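Local coordinates for protein trehalose-6-phosphate phosphatase (Candida albicans, PDB 5DXI) that is a phosphatase-domain protein of the HAD superfamily, holding a magnesium ion and a beryllium trifluoride ion in its active-site pocket, at residues A[54-57]-A[61-64]; A[81-86]-A[95-100]; A[254-257]-A[263-266]. All blocks are in the same frame, centred on the assembly; numbering follows the deposited sequence.

Interaction 1 (A[54-57]-A[61-64])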
loop_
_atom_site.group_PDB
_atom_site.type_symbol
_atom_site.label_atom_id
_atom_site.label_comp_id
_atom_site.label_asym_id
_atom_site.label_seq_id
_atom_site.Cartn_x
_atom_site.Cartn_y
_atom_site.Cartn_z
ATOM N N ASP A 54 5.860 15.848 -7.930
ATOM C CA ASP A 54 5.646 16.834 -8.993
ATOM C C ASP A 54 6.447 16.488 -10.246
ATOM O O ASP A 54 5.896 16.406 -11.344
ATOM C CB ASP A 54 6.002 18.247 -8.514
ATOM C CG ASP A 54 5.616 19.320 -9.523
ATOM O OD1 ASP A 54 4.575 19.154 -10.204
ATOM O OD2 ASP A 54 6.349 20.326 -9.632
ATOM N N VAL A 55 7.741 16.244 -10.076
ATOM C CA VAL A 55 8.593 15.936 -11.222
ATOM C C VAL A 55 8.172 14.634 -11.890
ATOM O O VAL A 55 8.068 14.553 -13.120
ATOM C CB VAL A 55 10.075 15.822 -10.826
ATOM C CG1 VAL A 55 10.910 15.412 -12.035
ATOM C CG2 VAL A 55 10.572 17.132 -10.250
ATOM N N LEU A 56 7.918 13.613 -11.082
ATOM C CA LEU A 56 7.523 12.329 -11.646
ATOM C C LEU A 56 6.169 12.414 -12.349
ATOM O O LEU A 56 6.013 11.907 -13.462
ATOM C CB LEU A 56 7.501 11.258 -10.556
ATOM C CG LEU A 56 8.877 10.838 -10.029
ATOM C CD1 LEU A 56 8.729 9.671 -9.073
ATOM C CD2 LEU A 56 9.838 10.500 -11.153
ATOM N N SER A 57 5.198 13.088 -11.731
ATOM C CA SER A 57 3.863 13.161 -12.321
ATOM C C SER A 57 3.838 14.050 -13.566
ATOM O O SER A 57 2.919 13.948 -14.384
ATOM C CB SER A 57 2.831 13.680 -11.311
ATOM O OG SER A 57 3.100 15.020 -10.925
ATOM N N LYS A 61 4.713 9.966 -19.419
ATOM C CA LYS A 61 4.968 8.522 -19.416
ATOM C C LYS A 61 4.608 7.890 -18.071
ATOM O O LYS A 61 4.397 6.675 -17.981
ATOM C CB LYS A 61 6.436 8.209 -19.735
ATOM C CG LYS A 61 6.891 8.555 -21.145
ATOM C CD LYS A 61 8.380 8.261 -21.317
ATOM C CE LYS A 61 8.855 8.575 -22.732
ATOM N NZ LYS A 61 10.346 8.641 -22.842
ATOM N N ASN A 62 4.517 8.719 -17.035
ATOM C CA ASN A 62 4.318 8.220 -15.678
ATOM C C ASN A 62 2.877 8.329 -15.183
ATOM O O ASN A 62 2.214 9.344 -15.394
ATOM C CB ASN A 62 5.232 8.964 -14.711
ATOM C CG ASN A 62 6.701 8.682 -14.963
ATOM O OD1 ASN A 62 7.057 7.709 -15.629
ATOM N ND2 ASN A 62 7.561 9.546 -14.440
ATOM N N GLN A 63 2.409 7.278 -14.515
ATOM C CA GLN A 63 1.161 7.311 -13.755
ATOM C C GLN A 63 1.470 6.926 -12.310
ATOM O O GLN A 63 2.069 5.873 -12.051
ATOM C CB GLN A 63 0.123 6.355 -14.337
ATOM C CG GLN A 63 -0.382 6.715 -15.719
ATOM C CD GLN A 63 -1.156 8.013 -15.713
ATOM O OE1 GLN A 63 -2.260 8.083 -15.171
ATOM N NE2 GLN A 63 -0.580 9.051 -16.308
ATOM N N ILE A 64 1.084 7.773 -11.368
ATOM C CA ILE A 64 1.415 7.515 -9.973
ATOM C C ILE A 64 0.176 7.328 -9.110
ATOM O O ILE A 64 -0.751 8.143 -9.149
ATOM C CB ILE A 64 2.253 8.650 -9.380
ATOM C CG1 ILE A 64 3.511 8.886 -10.217
ATOM C CG2 ILE A 64 2.606 8.347 -7.927
ATOM C CD1 ILE A 64 4.226 10.180 -9.837
HETATM O O HOH W 1 1.228 11.891 -14.424
#

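Interaction 2 (A[81-86]-A[95-100])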
loop_
_atom_site.group_PDB
_atom_site.type_symbol
_atom_site.label_atom_id
_atom_site.label_comp_id
_atom_site.label_asym_id
_atom_site.label_seq_id
_atom_site.Cartn_x
_atom_site.Cartn_y
_atom_site.Cartn_z
ATOM N N ASN A 81 -4.255 17.586 -4.259
ATOM C CA ASN A 81 -3.931 18.553 -5.297
ATOM C C ASN A 81 -2.686 18.127 -6.068
ATOM O O ASN A 81 -2.168 18.860 -6.909
ATOM C CB ASN A 81 -3.724 19.938 -4.686
ATOM C CG ASN A 81 -2.656 19.933 -3.617
ATOM O OD1 ASN A 81 -1.991 18.918 -3.398
ATOM N ND2 ASN A 81 -2.481 21.062 -2.949
ATOM N N LYS A 82 -2.170 16.950 -5.749
ATOM C CA LYS A 82 -1.016 16.469 -6.477
ATOM C C LYS A 82 -1.539 15.615 -7.609
ATOM O O LYS A 82 -2.663 15.120 -7.553
ATOM C CB LYS A 82 -0.069 15.729 -5.538
ATOM C CG LYS A 82 0.347 16.608 -4.363
ATOM C CD LYS A 82 1.553 16.039 -3.653
ATOM C CE LYS A 82 1.293 15.901 -2.175
ATOM N NZ LYS A 82 1.313 17.200 -1.440
ATOM N N ASN A 83 -0.728 15.410 -8.629
ATOM C CA ASN A 83 -1.245 14.773 -9.821
ATOM C C ASN A 83 -1.119 13.253 -9.712
ATOM O O ASN A 83 -0.425 12.633 -10.508
ATOM C CB ASN A 83 -0.492 15.300 -11.044
ATOM C CG ASN A 83 -1.201 15.000 -12.338
ATOM O OD1 ASN A 83 -2.424 15.131 -12.431
ATOM N ND2 ASN A 83 -0.441 14.581 -13.350
ATOM N N VAL A 84 -1.791 12.665 -8.721
ATOM C CA VAL A 84 -1.668 11.230 -8.438
ATOM C C VAL A 84 -3.009 10.568 -8.157
ATOM O O VAL A 84 -3.964 11.219 -7.710
ATOM C CB VAL A 84 -0.741 10.957 -7.226
ATOM C CG1 VAL A 84 0.639 11.534 -7.461
ATOM C CG2 VAL A 84 -1.336 11.515 -5.942
ATOM N N GLY A 85 -3.084 9.276 -8.450
ATOM C CA GLY A 85 -4.245 8.484 -8.098
ATOM C C GLY A 85 -4.294 8.215 -6.610
ATOM O O GLY A 85 -3.260 8.190 -5.941
ATOM N N LEU A 86 -5.498 8.010 -6.089
ATOM C CA LEU A 86 -5.672 7.741 -4.664
ATOM C C LEU A 86 -6.478 6.468 -4.447
ATOM O O LEU A 86 -7.461 6.217 -5.143
ATOM C CB LEU A 86 -6.377 8.915 -3.972
ATOM C CG LEU A 86 -5.674 10.261 -4.074
ATOM C CD1 LEU A 86 -6.524 11.351 -3.434
ATOM C CD2 LEU A 86 -4.305 10.190 -3.425
ATOM N N LYS A 95 -9.707 6.696 -6.602
ATOM C CA LYS A 95 -10.027 7.923 -7.318
ATOM C C LYS A 95 -8.987 8.208 -8.400
ATOM O O LYS A 95 -7.815 8.475 -8.109
ATOM C CB LYS A 95 -10.161 9.119 -6.357
ATOM C CG LYS A 95 -10.706 10.371 -7.078
ATOM C CD LYS A 95 -10.923 11.567 -6.161
ATOM C CE LYS A 95 -9.608 12.224 -5.800
ATOM N NZ LYS A 95 -9.774 13.666 -5.446
ATOM N N ASP A 96 -9.433 8.132 -9.650
ATOM C CA ASP A 96 -8.590 8.417 -10.805
ATOM C C ASP A 96 -8.039 9.835 -10.772
ATOM O O ASP A 96 -8.641 10.738 -10.175
ATOM C CB ASP A 96 -9.364 8.204 -12.104
ATOM C CG ASP A 96 -9.383 6.752 -12.536
ATOM O OD1 ASP A 96 -8.295 6.231 -12.853
ATOM O OD2 ASP A 96 -10.479 6.141 -12.583
ATOM N N ILE A 97 -6.906 10.024 -11.440
ATOM C CA ILE A 97 -6.233 11.316 -11.477
ATOM C C ILE A 97 -7.130 12.414 -12.059
ATOM O O ILE A 97 -7.178 13.541 -11.547
ATOM C CB ILE A 97 -4.923 11.213 -12.275
ATOM C CG1 ILE A 97 -3.969 10.263 -11.544
ATOM C CG2 ILE A 97 -4.281 12.580 -12.425
ATOM C CD1 ILE A 97 -2.620 10.029 -12.232
ATOM N N GLY A 98 -7.874 12.086 -13.100
ATOM C CA GLY A 98 -8.792 13.074 -13.638
ATOM C C GLY A 98 -10.076 13.241 -12.831
ATOM O O GLY A 98 -10.595 14.342 -12.698
ATOM N N SER A 99 -10.563 12.144 -12.260
ATOM C CA SER A 99 -11.882 12.104 -11.624
ATOM C C SER A 99 -12.133 13.041 -10.443
ATOM O O SER A 99 -11.214 13.501 -9.754
ATOM C CB SER A 99 -12.195 10.682 -11.184
ATOM O OG SER A 99 -12.545 9.893 -12.306
ATOM N N LYS A 100 -13.424 13.281 -10.228
ATOM C CA LYS A 100 -13.929 14.267 -9.293
ATOM C C LYS A 100 -14.500 13.575 -8.072
ATOM O O LYS A 100 -14.507 14.116 -6.979
ATOM C CB LYS A 100 -15.031 15.093 -9.999
ATOM C CG LYS A 100 -14.730 15.431 -11.480
ATOM C CD LYS A 100 -15.050 14.212 -12.397
ATOM C CE LYS A 100 -14.896 14.476 -13.885
ATOM N NZ LYS A 100 -15.543 13.399 -14.690
HETATM O O HOH W 2 -6.842 11.124 -7.819
#

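Interaction 3 (A[254-257]-A[263-266])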
loop_
_atom_site.group_PDB
_atom_site.type_symbol
_atom_site.label_atom_id
_atom_site.label_comp_id
_atom_site.label_asym_id
_atom_site.label_seq_id
_atom_site.Cartn_x
_atom_site.Cartn_y
_atom_site.Cartn_z
ATOM N N ASP A 254 2.521 -17.271 -20.040
ATOM C CA ASP A 254 2.364 -16.916 -21.436
ATOM C C ASP A 254 3.779 -16.577 -21.884
ATOM O O ASP A 254 4.656 -16.399 -21.056
ATOM C CB ASP A 254 1.406 -15.734 -21.604
ATOM C CG ASP A 254 0.066 -15.973 -20.935
ATOM O OD1 ASP A 254 -0.079 -17.011 -20.255
ATOM O OD2 ASP A 254 -0.835 -15.116 -21.068
ATOM N N ASN A 255 4.054 -16.530 -23.172
ATOM C CA ASN A 255 5.449 -16.346 -23.539
ATOM C C ASN A 255 5.626 -14.955 -24.081
ATOM O O ASN A 255 6.074 -14.751 -25.204
ATOM C CB ASN A 255 5.907 -17.414 -24.526
ATOM C CG ASN A 255 6.337 -18.681 -23.825
ATOM O OD1 ASN A 255 7.479 -18.800 -23.379
ATOM N ND2 ASN A 255 5.413 -19.628 -23.694
ATOM N N ARG A 256 5.280 -13.995 -23.237
ATOM C CA ARG A 256 5.384 -12.601 -23.599
ATOM C C ARG A 256 6.852 -12.231 -23.758
ATOM O O ARG A 256 7.692 -12.647 -22.962
ATOM C CB ARG A 256 4.719 -11.733 -22.536
ATOM C CG ARG A 256 4.630 -10.289 -22.908
ATOM C CD ARG A 256 4.285 -9.441 -21.717
ATOM N NE ARG A 256 4.556 -8.038 -22.004
ATOM C CZ ARG A 256 4.638 -7.094 -21.078
ATOM N NH1 ARG A 256 4.486 -7.418 -19.800
ATOM N NH2 ARG A 256 4.878 -5.834 -21.429
ATOM N N PRO A 257 7.170 -11.471 -24.813
ATOM C CA PRO A 257 8.531 -10.971 -25.027
ATOM C C PRO A 257 9.023 -10.164 -23.833
ATOM O O PRO A 257 8.292 -9.296 -23.368
ATOM C CB PRO A 257 8.378 -10.080 -26.261
ATOM C CG PRO A 257 7.259 -10.716 -27.022
ATOM C CD PRO A 257 6.298 -11.215 -25.974
ATOM N N SER A 263 13.258 -9.069 -18.134
ATOM C CA SER A 263 12.130 -9.001 -17.212
ATOM C C SER A 263 10.922 -8.372 -17.879
ATOM O O SER A 263 10.892 -8.170 -19.097
ATOM C CB SER A 263 12.496 -8.211 -15.943
ATOM O OG SER A 263 12.545 -6.812 -16.180
ATOM N N TYR A 264 9.907 -8.104 -17.071
ATOM C CA TYR A 264 8.743 -7.383 -17.538
ATOM C C TYR A 264 8.654 -6.022 -16.843
ATOM O O TYR A 264 7.635 -5.336 -16.927
ATOM C CB TYR A 264 7.484 -8.205 -17.301
ATOM C CG TYR A 264 7.479 -9.507 -18.077
ATOM C CD1 TYR A 264 7.380 -9.511 -19.466
ATOM C CD2 TYR A 264 7.550 -10.726 -17.420
ATOM C CE1 TYR A 264 7.369 -10.698 -20.179
ATOM C CE2 TYR A 264 7.537 -11.915 -18.121
ATOM C CZ TYR A 264 7.449 -11.894 -19.499
ATOM O OH TYR A 264 7.434 -13.080 -20.194
ATOM N N GLY A 265 9.728 -5.639 -16.158
ATOM C CA GLY A 265 9.767 -4.350 -15.482
ATOM C C GLY A 265 9.010 -4.291 -14.163
ATOM O O GLY A 265 8.688 -3.202 -13.681
ATOM N N VAL A 266 8.776 -5.446 -13.542
ATOM C CA VAL A 266 7.988 -5.486 -12.314
ATOM C C VAL A 266 8.871 -5.444 -11.058
ATOM O O VAL A 266 9.656 -6.361 -10.804
ATOM C CB VAL A 266 7.104 -6.743 -12.278
ATOM C CG1 VAL A 266 6.213 -6.738 -11.049
ATOM C CG2 VAL A 266 6.261 -6.825 -13.541
HETATM O O HOH W 3 5.655 -5.038 -19.086
#

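Interaction 1 (A[54-57]-A[61-64])
Leu-56 and Asn-62 meet where the last turn of helix 47-58 gives way to strand 62-67, the nearest CA atoms there being those of Ser-57 and Asn-62, 6.0 Å apart. This is the second half of a beta-alpha-beta crossover, strand 23-27 to helix 47-58 to strand 62-67, in the Rossmann-like core of the HAD fold. The polar side of the contact belongs to Asn-62. Its CG lies anti to the carbonyl carbon (chi1 -66°), and from there ND2 donates to Leu-56 O at 3.0 Å. The acceptor sits close to the amide plane, the N-H...O angle is 156°, and the donor stands somewhat tilted from the carbonyl plane. Asparagine suits this buried place because its amide both gives and takes: ND2 also bonds Tyr-17 OH and OD1 receives Arg-23 NH1, so helix 10-19, the start of strand 23-27 and the helix end meet at one amide. A water bridges the backbones as well, donating to Ser-57 O at 2.7 Å and to Asn-62 O at 2.9 Å.

Apolar packing takes over two residues along the strand. Ile-64 reaches out with its longer branch, and CD1 meets Leu-56 CB at 3.5 Å; this CG1-CD1 arm spans from strand to helix, while the side chain also touches Phe-25 and Phe-27. Ser-57 turns OG back to Leu-53 O within the helix, and its CB lies 4.0 Å from Ile-64 CD1.

Interaction 2 (A[81-86]-A[95-100])
Leu-86 and Lys-95 form an antiparallel hydrogen-bonded pair, joining strand 85-88 to strand 93-95 at the antiparallel margin of the mixed sheet in the HAD core. Both backbone groups of each residue are used across the pair. Leu-86 N donates to Lys-95 O at 3.1 Å with an N-H...O angle of 168°, and Lys-95 N returns a bond of 2.7 Å to Leu-86 O.

Lys-95 O has further company. A water lies within hydrogen-bonding distance of two carbonyls, 2.8 Å from Lys-95 O and 2.9 Å from Val-84 O, but has more acceptors around it than protons to give them. Gly-85 CA adds a CA-H...O contact to Lys-95 O, while the glycine's own backbone bonds to Ile-64 and Ile-66 on the next strand.

The side chains of the pair run side by side in the same direction, Leu-86 CD1 4.0 Å from Lys-95 CE, and both touch Trp-102. A bend at chi3 (76°) turns the lysine, whose NZ forms a salt bridge with Glu-76; its long aliphatic stem can thus pack against leucine while the charge finds a partner.

Ile-97 lays its branches against residues 83-85, where the chain enters strand 85-88. CG1 rests on the backbone at Gly-85 N, 3.4 Å away, and CG2 is 3.2 Å from Asn-83 OD1, the two side chains crossing at about a right angle.

Interaction 3 (A[254-257]-A[263-266])
Arg-256 and Tyr-264 run past each other in opposite directions, the arginine extended beside the ring and the tyrosine reaching back to the arginine's own backbone. From Arg-256 CB, 3.7 Å from Tyr-264 CE1, the side chain leaves with CG anti to the backbone N (chi1 -173°), and its extended course carries it along the ring. CG stays near CE1, and CD is about equally near CE1 and CD1. At the guanidinium, NE and CZ pass CD1, and NH1 comes within 3.6 Å of Tyr-264 CD1. The guanidinium and ring planes are only 14° apart, but the approach to CD1 is oblique. At the tip, NH2 donates to a water at 2.6 Å, which in turn donates to Tyr-264 O. Arginine suits the place because its methylenes pack alongside CE1 and CD1, and the residue makes a cation-pi contact with Trp-251 of helix 235-253.

The tyrosine answers with its hydroxyl: OH donates to Arg-256 O at 2.8 Å, and Pro-257 O lies at the ring edge, 3.6 Å from Tyr-264 CE1. The tyrosine side chain also touches Asn-248 and Lys-252. Just beside it, Ser-263 OG accepts from Gly-265 N at 3.1 Å; Gly-265 takes a positive phi of 78°, readily adopted by a residue without a side chain. Here the ST turn leads into strand 266-271, and the tyrosine ties together the helix-to-strand connection of a beta-alpha-beta unit in the HAD core.

All three contacts lie on the large mixed sheet of the HAD core or on the connections feeding it, and they follow one another along the chain. Interactions 1 and 2 are neighbours, their centres about 12 Å apart, because strands 62-67 and 85-88 lie next to each other; Ile-64 O and Gly-85 N, 2.7 Å apart, probably hydrogen-bond between them. Interaction 3 belongs to the approach to strand 266-271, across strands 23-27 and 227-232, with its centre about 23 Å from that of interaction 1 and about 28 Å from that of interaction 2. Each contact is local along the chain and sits at a different place around one sheet, whose central strands lead to the magnesium site at Asp-28, Asp-30 and Asp-233.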